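Local structure of BH0493 protein (Bacillus halodurans C-125, 2PNK) at residues 174-179 with 238-243. The protein probably acts as a uronate isomerase, a metal-dependent enzyme interconverting aldo and keto forms of sugar acids, and binds zinc. Sequence-based numbering, arbitrary orientation.
Sequences PLLNEY and GRIIRD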
loop_
_atom_site.group_PDB
_atom_site.type_symbol
_atom_site.label_atom_id
_atom_site.label_comp_id
_atom_site.label_asym_id
_atom_site.label_seq_id
_atom_site.Cartn_x
_atom_site.Cartn_y
_atom_site.Cartn_z
ATOM N N PRO A 174 0.360 24.846 19.668
ATOM C CA PRO A 174 0.606 25.077 21.085
ATOM C C PRO A 174 -0.670 25.197 21.949
ATOM O O PRO A 174 -0.677 24.734 23.076
ATOM C CB PRO A 174 1.391 26.414 21.097
ATOM C CG PRO A 174 1.974 26.530 19.724
ATOM C CD PRO A 174 0.935 25.925 18.834
ATOM N N LEU A 175 -1.719 25.817 21.413
ATOM C CA LEU A 175 -2.988 25.955 22.109
ATOM C C LEU A 175 -3.672 24.592 22.247
ATOM O O LEU A 175 -4.163 24.210 23.316
ATOM C CB LEU A 175 -3.904 26.929 21.346
ATOM C CG LEU A 175 -5.303 27.150 21.918
ATOM C CD1 LEU A 175 -5.260 28.058 23.180
ATOM C CD2 LEU A 175 -6.238 27.739 20.839
ATOM N N LEU A 176 -3.709 23.840 21.162
ATOM C CA LEU A 176 -4.445 22.565 21.175
ATOM C C LEU A 176 -3.705 21.378 21.775
ATOM O O LEU A 176 -4.334 20.539 22.417
ATOM C CB LEU A 176 -4.934 22.210 19.757
ATOM C CG LEU A 176 -5.989 23.125 19.118
ATOM C CD1 LEU A 176 -6.301 22.603 17.716
ATOM C CD2 LEU A 176 -7.241 23.138 19.925
ATOM N N ASN A 177 -2.403 21.262 21.524
ATOM C CA ASN A 177 -1.657 20.087 21.917
ATOM C C ASN A 177 -0.856 20.306 23.219
ATOM O O ASN A 177 -0.411 19.321 23.844
ATOM C CB ASN A 177 -0.679 19.678 20.801
ATOM C CG ASN A 177 -1.347 19.342 19.486
ATOM O OD1 ASN A 177 -2.458 18.825 19.440
ATOM N ND2 ASN A 177 -0.644 19.615 18.391
ATOM N N GLU A 178 -0.678 21.568 23.619
ATOM C CA GLU A 178 0.152 21.937 24.755
ATOM C C GLU A 178 -0.543 22.953 25.681
ATOM O O GLU A 178 0.117 23.803 26.260
ATOM C CB GLU A 178 1.485 22.512 24.268
ATOM C CG GLU A 178 2.336 21.514 23.511
ATOM C CD GLU A 178 3.502 22.187 22.784
ATOM O OE1 GLU A 178 4.510 22.480 23.466
ATOM O OE2 GLU A 178 3.404 22.419 21.544
ATOM N N TYR A 179 -1.864 22.837 25.820
ATOM C CA TYR A 179 -2.674 23.844 26.529
ATOM C C TYR A 179 -2.174 24.137 27.926
ATOM O O TYR A 179 -2.040 25.293 28.315
ATOM C CB TYR A 179 -4.135 23.399 26.607
ATOM C CG TYR A 179 -5.034 24.463 27.209
ATOM C CD1 TYR A 179 -5.163 25.718 26.610
ATOM C CD2 TYR A 179 -5.729 24.226 28.394
ATOM C CE1 TYR A 179 -5.969 26.694 27.176
ATOM C CE2 TYR A 179 -6.533 25.204 28.964
ATOM C CZ TYR A 179 -6.652 26.431 28.348
ATOM O OH TYR A 179 -7.465 27.390 28.916
ATOM N N GLY A 238 -9.711 18.183 23.053
ATOM C CA GLY A 238 -11.066 17.882 22.688
ATOM C C GLY A 238 -12.044 18.983 23.034
ATOM O O GLY A 238 -12.940 19.298 22.245
ATOM N N ARG A 239 -11.839 19.571 24.206
ATOM C CA ARG A 239 -12.688 20.614 24.722
ATOM C C ARG A 239 -12.466 21.915 23.974
ATOM O O ARG A 239 -13.416 22.608 23.728
ATOM C CB ARG A 239 -12.460 20.815 26.221
ATOM C CG ARG A 239 -12.977 19.656 27.067
ATOM C CD ARG A 239 -12.867 19.907 28.578
ATOM N NE ARG A 239 -11.498 19.792 29.060
ATOM C CZ ARG A 239 -10.999 18.744 29.708
ATOM N NH1 ARG A 239 -11.756 17.692 29.992
ATOM N NH2 ARG A 239 -9.722 18.752 30.086
ATOM N N ILE A 240 -11.217 22.263 23.661
ATOM C CA ILE A 240 -10.965 23.485 22.909
ATOM C C ILE A 240 -11.564 23.403 21.506
ATOM O O ILE A 240 -12.183 24.366 21.025
ATOM C CB ILE A 240 -9.469 23.873 22.864
ATOM C CG1 ILE A 240 -8.952 24.250 24.261
ATOM C CG2 ILE A 240 -9.259 25.082 21.964
ATOM C CD1 ILE A 240 -7.448 24.141 24.382
ATOM N N ILE A 241 -11.415 22.250 20.863
ATOM C CA ILE A 241 -11.981 22.052 19.518
ATOM C C ILE A 241 -13.498 22.177 19.554
ATOM O O ILE A 241 -14.106 22.949 18.775
ATOM C CB ILE A 241 -11.539 20.680 18.945
ATOM C CG1 ILE A 241 -10.042 20.730 18.637
ATOM C CG2 ILE A 241 -12.303 20.334 17.692
ATOM C CD1 ILE A 241 -9.437 19.376 18.164
ATOM N N ARG A 242 -14.117 21.485 20.505
ATOM C CA ARG A 242 -15.577 21.472 20.602
ATOM C C ARG A 242 -16.151 22.856 20.973
ATOM O O ARG A 242 -17.060 23.347 20.306
ATOM C CB ARG A 242 -16.009 20.413 21.622
ATOM C CG ARG A 242 -17.507 20.322 21.850
ATOM C CD ARG A 242 -17.838 19.521 23.068
ATOM N NE ARG A 242 -17.349 20.198 24.267
ATOM C CZ ARG A 242 -17.005 19.599 25.404
ATOM N NH1 ARG A 242 -17.087 18.294 25.540
ATOM N NH2 ARG A 242 -16.550 20.322 26.414
ATOM N N ASP A 243 -15.614 23.479 22.029
ATOM C CA ASP A 243 -16.238 24.677 22.617
ATOM C C ASP A 243 -15.787 26.034 22.050
ATOM O O ASP A 243 -16.514 27.041 22.164
ATOM C CB ASP A 243 -16.017 24.685 24.144
ATOM C CG ASP A 243 -16.667 23.497 24.855
ATOM O OD1 ASP A 243 -17.679 22.975 24.350
ATOM O OD2 ASP A 243 -16.167 23.073 25.916
#
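Leu175 meets Ile240 twice. Its CD2 methyl lies 4.2 Å from Ile240 CG2, while its backbone oxygen receives the other end of the same isoleucine, with Leu175 O 3.5 Å from Ile240 CD1. No hydrogen-bond partner reaches that buried carbonyl, which ends against a methyl group. Leu176 follows with the tightest carbon-carbon pair: its CD2 presses unusually close, to 3.5 Å, on Ile240 CG2, and also touches Ile241 CG1 at 3.9 Å. Because CG of Leu176 stands opposite the carbonyl carbon (chi1 -66°), the branch leans across to helix 236-252. Past Glu178, the N-cap of the next helix, Tyr179 lays one ring face over Ile240 CD1. This is a CH-pi contact, with Ile240 CD1 4.0 Å from the centroid of the Tyr179 ring and 29° off its normal, displaced toward the CG-CD1 side. The two branches of Ile240 therefore divide the work: CG2 goes to the leucines, and CD1, at the end of an extended chain (chi2 159°), sits in the corner made by the Leu175 carbonyl oxygen and the tyrosine ring face.

Around this, Leu175 and Tyr179 both pack on Val205 of helix 199-216, and Leu176 on Val223 of strand 221-225. The contact thus joins the break between helices 173-177 and 179-188 to helix 236-252, the beta-alpha-beta crossover helix between parallel strands 221-225 and 256-263, as in amidohydrolase-superfamily barrels, away from the metal-binding residues. No hydrogen bond or salt bridge crosses between the segments. Cohesion here rests on dispersion and shape fit, with the Leu175 carbonyl paying a probable desolvation cost.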